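Local coordinates for vinylacetyl-CoA Delta-isomerase (Nitrosopumilus maritimus SCM1, PDB 6VJR), which probably dehydrates 4-hydroxybutyryl-CoA and isomerises vinylacetyl-CoA, using bound FAD, a [4Fe-4S] cluster and an iron(III) ion, at residues H32-P37 and S232-S237; T94-Q99 and G434-G439; S112-I117 and D124-F129; L130-M135 and K268-G273. All coordinates share one frame; numbering follows the deposited sequence. Where two conformers were deposited one is given.

Contact 1 of 4, residues H32-P37 and S232-S237; sequences HPMIRP and SCDTRS. With NA (sodium ion), chain L; NA (sodium ion), chain K.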
# COMPACT_ATOMS: atom_id res chain seq x y z
N HIS A 32 40.11 11.78 -10.88
CA HIS A 32 39.90 10.77 -9.87
C HIS A 32 38.74 9.89 -10.33
O HIS A 32 37.64 10.38 -10.55
CB HIS A 32 39.59 11.38 -8.51
CG HIS A 32 39.61 10.41 -7.38
ND1 HIS A 32 38.79 9.32 -7.28
CD2 HIS A 32 40.42 10.40 -6.31
CE1 HIS A 32 39.09 8.69 -6.15
NE2 HIS A 32 40.08 9.34 -5.54
N PRO A 33 38.93 8.56 -10.48
CA PRO A 33 37.86 7.71 -11.02
C PRO A 33 36.57 7.65 -10.21
O PRO A 33 35.52 7.32 -10.74
CB PRO A 33 38.46 6.31 -11.06
CG PRO A 33 39.84 6.41 -10.51
CD PRO A 33 40.17 7.83 -10.18
N MET A 34 36.61 8.00 -8.92
CA MET A 34 35.39 8.01 -8.14
C MET A 34 34.57 9.26 -8.39
O MET A 34 33.34 9.24 -8.23
CB MET A 34 35.69 7.87 -6.65
CG MET A 34 34.46 7.71 -5.79
SD MET A 34 34.85 7.23 -4.11
CE MET A 34 33.59 8.12 -3.17
N ILE A 35 35.24 10.32 -8.83
CA ILE A 35 34.63 11.64 -8.98
C ILE A 35 34.26 11.90 -10.44
O ILE A 35 33.26 12.57 -10.73
CB ILE A 35 35.57 12.71 -8.42
CG1 ILE A 35 35.95 12.42 -6.96
CG2 ILE A 35 34.97 14.12 -8.60
CD1 ILE A 35 36.91 13.44 -6.36
N ARG A 36 35.03 11.35 -11.38
CA ARG A 36 34.84 11.68 -12.78
C ARG A 36 33.41 11.37 -13.24
O ARG A 36 32.84 12.12 -14.01
CB ARG A 36 35.88 11.04 -13.69
CG ARG A 36 35.68 11.32 -15.18
CD ARG A 36 35.63 12.80 -15.46
NE ARG A 36 35.70 13.02 -16.90
CZ ARG A 36 36.80 13.19 -17.61
NH1 ARG A 36 37.97 13.21 -17.01
NH2 ARG A 36 36.73 13.30 -18.91
N PRO A 37 32.74 10.28 -12.83
CA PRO A 37 31.38 10.04 -13.34
C PRO A 37 30.41 11.18 -13.02
O PRO A 37 29.53 11.49 -13.81
CB PRO A 37 30.97 8.72 -12.65
CG PRO A 37 32.32 8.03 -12.44
CD PRO A 37 33.24 9.15 -12.02
N SER A 232 27.28 3.86 -1.41
CA SER A 232 27.18 2.42 -1.62
C SER A 232 27.93 2.01 -2.90
O SER A 232 27.66 2.55 -3.94
CB SER A 232 25.76 1.96 -1.65
OG SER A 232 25.76 0.55 -1.83
N CYS A 233 28.90 1.09 -2.80
CA CYS A 233 29.63 0.59 -3.96
C CYS A 233 30.55 1.64 -4.60
O CYS A 233 31.01 1.44 -5.74
CB CYS A 233 28.72 -0.04 -5.03
SG CYS A 233 27.79 -1.45 -4.43
N ASP A 234 30.88 2.71 -3.85
CA ASP A 234 31.67 3.82 -4.39
C ASP A 234 32.96 3.31 -5.06
O ASP A 234 33.30 3.73 -6.17
CB ASP A 234 31.97 4.84 -3.31
CG ASP A 234 32.45 4.36 -1.93
OD1 ASP A 234 32.82 3.15 -1.79
OD2 ASP A 234 32.37 5.16 -0.98
N THR A 235 33.68 2.43 -4.38
CA THR A 235 35.01 2.07 -4.80
C THR A 235 35.04 1.15 -6.01
O THR A 235 36.12 0.96 -6.58
CB THR A 235 35.85 1.53 -3.65
OG1 THR A 235 35.18 0.38 -3.19
CG2 THR A 235 36.10 2.59 -2.59
N ARG A 236 33.88 0.66 -6.49
CA ARG A 236 33.91 -0.08 -7.73
C ARG A 236 34.44 0.79 -8.86
O ARG A 236 35.02 0.28 -9.84
CB ARG A 236 32.53 -0.62 -8.10
CG ARG A 236 32.11 -1.71 -7.12
CD ARG A 236 30.88 -2.40 -7.57
NE ARG A 236 30.34 -3.36 -6.61
CZ ARG A 236 29.30 -4.14 -6.82
NH1 ARG A 236 28.72 -4.15 -7.99
NH2 ARG A 236 28.82 -4.95 -5.86
N SER A 237 34.16 2.09 -8.76
CA SER A 237 34.62 3.05 -9.74
C SER A 237 36.15 3.02 -9.88
O SER A 237 36.65 3.33 -10.95
CB SER A 237 34.17 4.45 -9.38
OG SER A 237 34.77 4.88 -8.16
NA NA L . 36.59 3.69 -13.32
NA NA K . 35.20 -0.38 -12.07
O HOH W 1 35.23 5.78 -13.02
O HOH W 2 35.26 1.64 -13.27
O HOH W 3 35.19 -2.82 -11.42
O HOH W 4 35.86 3.94 -15.83
O HOH W 5 38.07 4.81 -14.16

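Contact 2 of 4, residues T94-Q99 and G434-G439; sequences TGTCFQ and GRNAVG. With SF4 (iron/sulfur cluster), chain E.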
# COMPACT_ATOMS: atom_id res chain seq x y z
N THR A 94 21.35 10.05 -18.36
CA THR A 94 22.44 9.86 -17.43
C THR A 94 22.13 8.77 -16.41
O THR A 94 23.08 8.18 -15.90
CB THR A 94 22.83 11.13 -16.72
OG1 THR A 94 21.80 11.55 -15.84
CG2 THR A 94 23.26 12.25 -17.65
N GLY A 95 20.86 8.59 -16.09
CA GLY A 95 20.49 7.64 -15.06
C GLY A 95 20.99 8.01 -13.68
O GLY A 95 21.08 7.16 -12.79
N THR A 96 21.30 9.29 -13.46
CA THR A 96 21.87 9.65 -12.18
C THR A 96 21.44 11.06 -11.83
O THR A 96 20.64 11.68 -12.53
CB THR A 96 23.39 9.53 -12.21
OG1 THR A 96 23.85 9.58 -10.85
CG2 THR A 96 24.01 10.65 -13.03
N CYS A 97 21.99 11.54 -10.69
CA CYS A 97 21.84 12.94 -10.35
C CYS A 97 22.84 13.80 -11.13
O CYS A 97 24.04 13.67 -10.91
CB CYS A 97 22.01 13.14 -8.85
SG CYS A 97 22.02 14.90 -8.41
N PHE A 98 22.34 14.72 -11.96
CA PHE A 98 23.18 15.54 -12.82
C PHE A 98 23.39 16.92 -12.15
O PHE A 98 23.87 17.84 -12.78
CB PHE A 98 22.63 15.59 -14.26
CG PHE A 98 21.11 15.74 -14.31
CD1 PHE A 98 20.53 16.99 -14.16
CD2 PHE A 98 20.27 14.61 -14.32
CE1 PHE A 98 19.14 17.12 -14.20
CE2 PHE A 98 18.89 14.76 -14.33
CZ PHE A 98 18.33 16.02 -14.27
N GLN A 99 22.89 17.08 -10.92
CA GLN A 99 23.40 18.05 -9.94
C GLN A 99 22.96 19.50 -10.11
O GLN A 99 22.94 20.22 -9.11
CB GLN A 99 24.92 17.97 -9.92
CG GLN A 99 25.43 16.63 -9.43
CD GLN A 99 26.73 16.19 -10.05
OE1 GLN A 99 27.79 16.78 -9.80
NE2 GLN A 99 26.66 15.12 -10.85
N GLY A 434 23.34 0.15 -5.19
CA GLY A 434 24.66 0.72 -5.35
C GLY A 434 24.68 2.23 -5.46
O GLY A 434 23.85 2.93 -4.85
N ARG A 435 25.63 2.71 -6.28
CA ARG A 435 26.00 4.11 -6.17
C ARG A 435 24.83 5.01 -6.58
O ARG A 435 24.67 6.11 -6.03
CB ARG A 435 27.18 4.43 -7.10
CG ARG A 435 28.56 4.12 -6.60
CD ARG A 435 29.63 4.80 -7.42
NE ARG A 435 29.89 6.12 -6.84
CZ ARG A 435 30.83 6.95 -7.20
NH1 ARG A 435 31.00 8.08 -6.52
NH2 ARG A 435 31.59 6.64 -8.23
N ASN A 436 24.08 4.59 -7.61
CA ASN A 436 23.00 5.42 -8.10
C ASN A 436 21.72 5.27 -7.27
O ASN A 436 20.78 6.05 -7.44
CB ASN A 436 22.88 5.28 -9.61
CG ASN A 436 23.95 6.01 -10.39
OD1 ASN A 436 24.29 5.63 -11.52
ND2 ASN A 436 24.56 7.02 -9.80
N ALA A 437 21.66 4.27 -6.38
CA ALA A 437 20.56 4.19 -5.44
C ALA A 437 20.60 5.28 -4.38
O ALA A 437 19.55 5.57 -3.80
CB ALA A 437 20.54 2.85 -4.76
N VAL A 438 21.82 5.80 -4.07
CA VAL A 438 21.93 6.95 -3.20
C VAL A 438 21.00 8.06 -3.67
O VAL A 438 20.26 8.62 -2.89
CB VAL A 438 23.37 7.44 -3.11
CG1 VAL A 438 23.49 8.82 -2.45
CG2 VAL A 438 24.20 6.40 -2.41
N GLY A 439 21.05 8.34 -4.96
CA GLY A 439 20.18 9.36 -5.51
C GLY A 439 18.76 8.87 -5.76
O GLY A 439 17.80 9.54 -5.36
FE1 SF4 E . 17.98 16.85 -7.40
FE2 SF4 E . 17.49 15.01 -9.38
FE3 SF4 E . 19.94 15.70 -8.86
FE4 SF4 E . 18.34 17.39 -10.21
S1 SF4 E . 19.15 15.44 -10.95
S2 SF4 E . 19.75 17.94 -8.41
S3 SF4 E . 16.34 17.00 -9.07
S4 SF4 E . 18.54 14.71 -7.37
O HOH W 6 21.99 4.63 -13.53

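Contact 3 of 4, residues S112-I117 and D124-F129; sequences STTFEI and DYHKRF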
# COMPACT_ATOMS: atom_id res chain seq x y z
N SER A 112 12.84 36.19 -6.32
CA SER A 112 11.65 36.76 -5.69
C SER A 112 11.91 37.19 -4.25
O SER A 112 11.39 38.21 -3.81
CB SER A 112 10.46 35.83 -5.77
OG SER A 112 10.64 34.65 -5.01
N THR A 113 12.68 36.42 -3.49
CA THR A 113 12.87 36.69 -2.08
C THR A 113 13.67 37.99 -1.90
O THR A 113 13.30 38.84 -1.08
CB THR A 113 13.56 35.52 -1.38
OG1 THR A 113 12.78 34.33 -1.57
CG2 THR A 113 13.68 35.82 0.10
N THR A 114 14.77 38.18 -2.64
CA THR A 114 15.59 39.39 -2.51
C THR A 114 14.75 40.64 -2.80
O THR A 114 14.93 41.68 -2.15
CB THR A 114 16.82 39.35 -3.41
OG1 THR A 114 16.42 39.08 -4.75
CG2 THR A 114 17.86 38.37 -2.90
N PHE A 115 13.88 40.56 -3.81
CA PHE A 115 13.00 41.66 -4.16
C PHE A 115 12.15 42.08 -2.96
O PHE A 115 12.01 43.28 -2.68
CB PHE A 115 12.15 41.24 -5.37
CG PHE A 115 11.25 42.36 -5.88
CD1 PHE A 115 10.04 42.64 -5.26
CD2 PHE A 115 11.60 43.10 -7.00
CE1 PHE A 115 9.20 43.59 -5.77
CE2 PHE A 115 10.76 44.09 -7.48
CZ PHE A 115 9.57 44.33 -6.86
N GLU A 116 11.63 41.08 -2.24
CA GLU A 116 10.73 41.33 -1.13
C GLU A 116 11.49 41.83 0.10
O GLU A 116 10.95 42.67 0.80
CB GLU A 116 9.82 40.14 -0.85
CG GLU A 116 8.81 39.99 -1.99
CD GLU A 116 7.77 38.90 -1.87
OE1 GLU A 116 7.07 38.94 -0.84
OE2 GLU A 116 7.61 38.08 -2.82
N ILE A 117 12.71 41.36 0.35
CA ILE A 117 13.51 41.93 1.42
C ILE A 117 13.69 43.42 1.18
O ILE A 117 13.49 44.21 2.10
CB ILE A 117 14.88 41.24 1.53
CG1 ILE A 117 14.76 39.74 1.79
CG2 ILE A 117 15.70 41.94 2.60
CD1 ILE A 117 16.05 38.97 1.72
N ASP A 124 19.54 46.60 -1.20
CA ASP A 124 19.73 46.40 -2.63
C ASP A 124 20.24 44.99 -2.92
O ASP A 124 21.00 44.77 -3.86
CB ASP A 124 20.70 47.38 -3.25
CG ASP A 124 22.06 47.41 -2.59
OD1 ASP A 124 22.25 46.62 -1.67
OD2 ASP A 124 22.88 48.27 -2.95
N TYR A 125 19.73 44.02 -2.15
CA TYR A 125 20.01 42.62 -2.39
C TYR A 125 19.58 42.16 -3.78
O TYR A 125 20.24 41.32 -4.39
CB TYR A 125 19.39 41.73 -1.32
CG TYR A 125 19.80 42.11 0.10
CD1 TYR A 125 21.13 42.05 0.51
CD2 TYR A 125 18.85 42.43 1.06
CE1 TYR A 125 21.51 42.39 1.80
CE2 TYR A 125 19.23 42.77 2.35
CZ TYR A 125 20.56 42.73 2.74
OH TYR A 125 20.92 43.10 4.00
N HIS A 126 18.42 42.63 -4.24
CA HIS A 126 17.92 42.23 -5.55
C HIS A 126 18.85 42.73 -6.65
O HIS A 126 19.14 41.98 -7.58
CB HIS A 126 16.47 42.69 -5.73
CG HIS A 126 15.80 42.11 -6.90
ND1 HIS A 126 15.53 40.76 -6.95
CD2 HIS A 126 15.35 42.64 -8.04
CE1 HIS A 126 14.95 40.48 -8.13
NE2 HIS A 126 14.83 41.62 -8.81
N LYS A 127 19.31 44.00 -6.57
CA LYS A 127 20.26 44.56 -7.54
C LYS A 127 21.56 43.77 -7.55
O LYS A 127 22.04 43.37 -8.62
CB LYS A 127 20.54 46.05 -7.25
CG LYS A 127 19.36 46.97 -7.46
CD LYS A 127 19.57 48.45 -7.14
CE LYS A 127 18.33 49.17 -6.64
NZ LYS A 127 17.93 48.77 -5.27
N ARG A 128 22.08 43.47 -6.35
CA ARG A 128 23.25 42.62 -6.22
C ARG A 128 23.00 41.27 -6.88
O ARG A 128 23.84 40.77 -7.65
CB ARG A 128 23.59 42.44 -4.74
CG ARG A 128 24.11 43.68 -4.06
CD ARG A 128 24.25 43.31 -2.60
NE ARG A 128 24.70 44.44 -1.80
CZ ARG A 128 24.83 44.44 -0.48
NH1 ARG A 128 25.19 45.53 0.19
NH2 ARG A 128 24.62 43.35 0.17
N PHE A 129 21.85 40.65 -6.55
CA PHE A 129 21.55 39.35 -7.09
C PHE A 129 21.45 39.36 -8.62
O PHE A 129 21.99 38.47 -9.28
CB PHE A 129 20.31 38.79 -6.39
CG PHE A 129 20.00 37.40 -6.93
CD1 PHE A 129 20.83 36.32 -6.66
CD2 PHE A 129 18.90 37.19 -7.74
CE1 PHE A 129 20.54 35.09 -7.21
CE2 PHE A 129 18.60 35.93 -8.23
CZ PHE A 129 19.43 34.90 -7.98

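Contact 4 of 4, residues L130-M135 and K268-G273; sequences LEFVKM and KVFMHG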
# COMPACT_ATOMS: atom_id res chain seq x y z
N LEU A 130 20.81 40.36 -9.21
CA LEU A 130 20.72 40.42 -10.66
C LEU A 130 22.10 40.54 -11.32
O LEU A 130 22.34 39.96 -12.40
CB LEU A 130 19.80 41.55 -11.11
CG LEU A 130 18.32 41.37 -10.80
CD1 LEU A 130 17.54 42.58 -11.21
CD2 LEU A 130 17.78 40.09 -11.48
N GLU A 131 23.01 41.32 -10.71
CA GLU A 131 24.36 41.41 -11.26
C GLU A 131 25.03 40.04 -11.20
O GLU A 131 25.79 39.69 -12.11
CB GLU A 131 25.21 42.48 -10.58
CG GLU A 131 24.66 43.88 -10.78
CD GLU A 131 24.89 44.43 -12.17
OE1 GLU A 131 24.28 45.47 -12.39
OE2 GLU A 131 25.67 43.89 -13.00
N PHE A 132 24.74 39.27 -10.15
CA PHE A 132 25.29 37.93 -10.07
C PHE A 132 24.73 37.04 -11.18
O PHE A 132 25.47 36.30 -11.83
CB PHE A 132 25.04 37.36 -8.66
CG PHE A 132 25.50 35.92 -8.53
CD1 PHE A 132 26.84 35.66 -8.29
CD2 PHE A 132 24.63 34.85 -8.64
CE1 PHE A 132 27.29 34.36 -8.13
CE2 PHE A 132 25.11 33.54 -8.53
CZ PHE A 132 26.43 33.30 -8.29
N VAL A 133 23.42 37.11 -11.40
CA VAL A 133 22.79 36.33 -12.45
C VAL A 133 23.40 36.69 -13.80
O VAL A 133 23.69 35.80 -14.59
CB VAL A 133 21.26 36.51 -12.45
CG1 VAL A 133 20.66 35.85 -13.70
CG2 VAL A 133 20.68 35.91 -11.16
N LYS A 134 23.58 37.98 -14.06
CA LYS A 134 24.17 38.39 -15.32
C LYS A 134 25.54 37.75 -15.51
O LYS A 134 25.84 37.20 -16.57
CB LYS A 134 24.26 39.91 -15.35
CG LYS A 134 25.13 40.41 -16.48
CD LYS A 134 25.12 41.92 -16.60
CE LYS A 134 25.96 42.41 -17.73
NZ LYS A 134 25.81 43.85 -17.80
N MET A 135 26.39 37.81 -14.47
CA MET A 135 27.71 37.20 -14.53
C MET A 135 27.60 35.71 -14.89
O MET A 135 28.19 35.25 -15.85
CB MET A 135 28.46 37.39 -13.21
CG MET A 135 29.84 36.74 -13.17
SD MET A 135 30.67 36.93 -11.58
CE MET A 135 29.78 35.78 -10.52
N LYS A 268 28.25 40.12 -3.14
CA LYS A 268 27.82 38.73 -3.23
C LYS A 268 26.96 38.36 -2.03
O LYS A 268 26.68 37.17 -1.83
CB LYS A 268 29.04 37.81 -3.37
CG LYS A 268 29.91 38.00 -4.59
CD LYS A 268 29.27 37.57 -5.89
CE LYS A 268 30.16 37.64 -7.08
NZ LYS A 268 30.40 39.02 -7.43
N VAL A 269 26.56 39.35 -1.21
CA VAL A 269 25.70 39.11 -0.05
C VAL A 269 24.25 39.46 -0.41
O VAL A 269 23.96 40.60 -0.80
CB VAL A 269 26.18 39.92 1.17
CG1 VAL A 269 25.19 39.94 2.32
CG2 VAL A 269 27.55 39.46 1.65
N PHE A 270 23.35 38.48 -0.30
CA PHE A 270 21.98 38.63 -0.74
C PHE A 270 20.97 38.65 0.43
O PHE A 270 19.77 38.75 0.20
CB PHE A 270 21.63 37.56 -1.78
CG PHE A 270 22.62 37.38 -2.92
CD1 PHE A 270 23.17 38.50 -3.56
CD2 PHE A 270 23.01 36.12 -3.35
CE1 PHE A 270 24.08 38.34 -4.58
CE2 PHE A 270 23.90 35.99 -4.39
CZ PHE A 270 24.43 37.09 -5.01
N MET A 271 21.46 38.52 1.66
CA MET A 271 20.67 38.65 2.88
C MET A 271 21.68 38.85 4.00
O MET A 271 22.66 38.11 4.07
CB MET A 271 19.84 37.39 3.18
CG MET A 271 19.09 37.39 4.56
SD MET A 271 18.41 35.80 5.02
CE MET A 271 17.01 35.79 3.89
N HIS A 272 21.40 39.79 4.89
CA HIS A 272 22.32 40.13 5.96
C HIS A 272 21.52 40.58 7.18
O HIS A 272 21.36 41.78 7.39
CB HIS A 272 23.30 41.20 5.48
CG HIS A 272 24.24 41.68 6.54
ND1 HIS A 272 24.89 40.86 7.44
CD2 HIS A 272 24.60 42.92 6.90
CE1 HIS A 272 25.65 41.58 8.25
NE2 HIS A 272 25.47 42.83 7.97
N GLY A 273 20.96 39.63 7.94
CA GLY A 273 20.31 39.91 9.21
C GLY A 273 18.78 39.99 9.17
O GLY A 273 18.17 40.11 10.24

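Contact 1 of 4, residues H32-P37 and S232-S237
Met34 lays its thioether against the 3-10 turn formed by Asp234 to Ser237. Its CG stands anti to the backbone N (chi1 -173°) and chi2 is extended, which carries the sulfur across to Asp234 before the chain bends at chi3. Met34 CE then lies 3.7 Å from Asp234 CB. Flexible and apolar, methionine suits this place, touching the aspartate's methylene while the carboxylate turns to a salt bridge with Arg230. Cutting the side chain back to an alanine is likely to open a gap beside Asp234 CB and leave Leu21, Phe22 and Tyr228 without their apolar neighbour. Nearer the backbone, Ser237 OG, in the conformer given, comes within 3.2 Å of Met34 CA. Its chi1 of 65° folds the hydroxyl back over its own turn, where Ser237 OG donates to Asp234 O at 2.7 Å, nearly along the C=O axis. His32 fixes the facing loop by accepting Met34 N at ND1 in its ring plane. Pro33 O accepts from a water bound to a sodium ion. Ser237 O ligates the same ion at 2.4 Å. A second sodium, sharing another water with the first, is bound by Arg236 O together with Glu239, Gly241 and Asp245, making a two-sodium site.

Contact 2 of 4, residues T94-Q99 and G434-G439
Thr96 and Asn436 bring their polar ends together at a slant, the hydroxyl meeting the amide nitrogen. Thr96 OG1 points away from its own backbone N (chi1 -166°) and reaches to within 2.9 Å of Asn436 ND2, yet the amide N-H is poorly aimed at it and no hydrogen bond results. The amide's other end is better engaged. Asn436 OD1 accepts from Asn430 ND2, and a water donates both to it, at 3.2 Å, and to Gly95 O, at 2.8 Å. Asparagine suits this place because its oxygen can take two donors while its nitrogen lies beside the threonine. Gly95, the first residue past helix 77-94, has a positive phi of 65°, a conformation glycine adopts easily, and its carbonyl accepts from the bridging water.

Beyond Thr96 the loop turns to the iron-sulfur cluster. Cys97 SG, also anti to its backbone N, ligates FE3 at 2.3 Å. The Phe98 ring lies flat over a sulfide, with S1 3.3 Å above the plane and over the ring centre, so the aromatic face covers that corner of the cluster. Gln99 folds back and NE2 donates to Cys97 O at 3.0 Å with a nearly straight bond of 167°; the same nitrogen also serves Ser38 O, and OE1 accepts from Asn192.

Cys101 and Cys295 also bind the cluster, as does Glu443, which is a ligand of the iron(III) ion too. The direct Thr96-Asn436 pair is not hydrogen-bonded, and the polar link between the segments runs through a water, consistent with Cys97 being placed mainly by its own loop, where Gln99 NE2 holds its carbonyl.

Contact 3 of 4, residues S112-I117 and D124-F129
His126 and Thr114 make the polar link: His126 ND1 donates to Thr114 OG1 at 2.9 Å, with the oxygen in the imidazole plane. Thr114 OG1 is also hydrogen-bonded to Leu110 O one turn earlier, so a short hydroxyl side chain can serve both its own helix and the next where the backbones come close. With CG anti to its backbone N (chi1 -169°), the imidazole swings alongside the neighbouring helix and reaches Phe115 too.

The two helices, 101-121 and 125-139, form an antiparallel helical hairpin, their segment axes 8.2 Å apart at 147°. Near the end of the first helix, the Asp118 carboxylate accepts Tyr125 N and His126 N, tying down the start of the second.

Aromatic contacts come next. Phe115 turns its ring edge to the imidazole face, T-shaped, with centroids 5.4 Å apart and planes at 87°, and its CB makes a CH-pi contact over that face. A leucine in place of His126 would probably leave Thr114 OG1 without its donor and Phe115 without an aromatic face to meet.

Apolar packing lies nearer the turn: Ile117 CG2 meets the edge of the Tyr125 ring, 3.5 Å from CD2, while Tyr125 OH is hydrogen-bonded to Glu274.

Contact 4 of 4, residues L130-M135 and K268-G273
Phe132 of helix 125-139 packs on Phe270 at a classic beta bulge, where two residues, Phe270 and Met271, lie opposite the single Val214 and the edge strand 269-272 changes direction. At this irregularity the Phe270 side chain points to the helix. Phe270 CZ lies 3.7 Å from Phe132 CB, so one ring's far end is set against the root of the other side chain. The two ring centroids are 5.7 Å apart, with the planes at 59°. Phenylalanine suits both places, being long enough to span from helix to strand and having no polar atom to satisfy in this buried layer.

Lys268 contributes its hydrocarbon part. A bend at chi2 (-70°) brings the chain across Phe132, with Lys268 CD 3.9 Å from Phe132 CD1. Further out, Met135 CE, in the conformer described, touches Lys268 CE at 3.9 Å. A lysine works at this partly exposed position because its methylenes can pack while its ammonium group finds a polar partner close by. The Lys268 carbonyl, meanwhile, sits over the face of the Phe270 ring, with O 3.8 Å above its centre.

Each ring also has a T-shaped partner, Trp195 of strand 195-198 for Phe132 and Phe129 for Phe270. The layer thus lies between helix 125-139 and strands 195-198 and 213-218, with Met107 and Thr114 of helix 101-121 adjoining the two phenylalanines.

In the fold
The contacts form two pairs. Contacts 1 and 2, with centres 12 Å apart, are joined by Arg435, whose NH1 lies 3.1 Å from Met34 O in a probable hydrogen bond; both also touch the second subunit. Contacts 3 and 4 share helix 125-139, their centres 7 Å apart, and Arg128 NH2 lies 3.0 Å from Val269 O, another probable bond. Contact 2 reaches the metal centres directly: besides ligating the cluster, it places the Thr96 side chain about 10 Å from a bound FAD and about 12 Å from the iron(III) ion. Contacts 1 and 3 lie on opposite sides of the chain's centre, 39 Å between centres. The side chains of Phe129 and Phe132 are each about 10 Å from Gly145, which binds FAD.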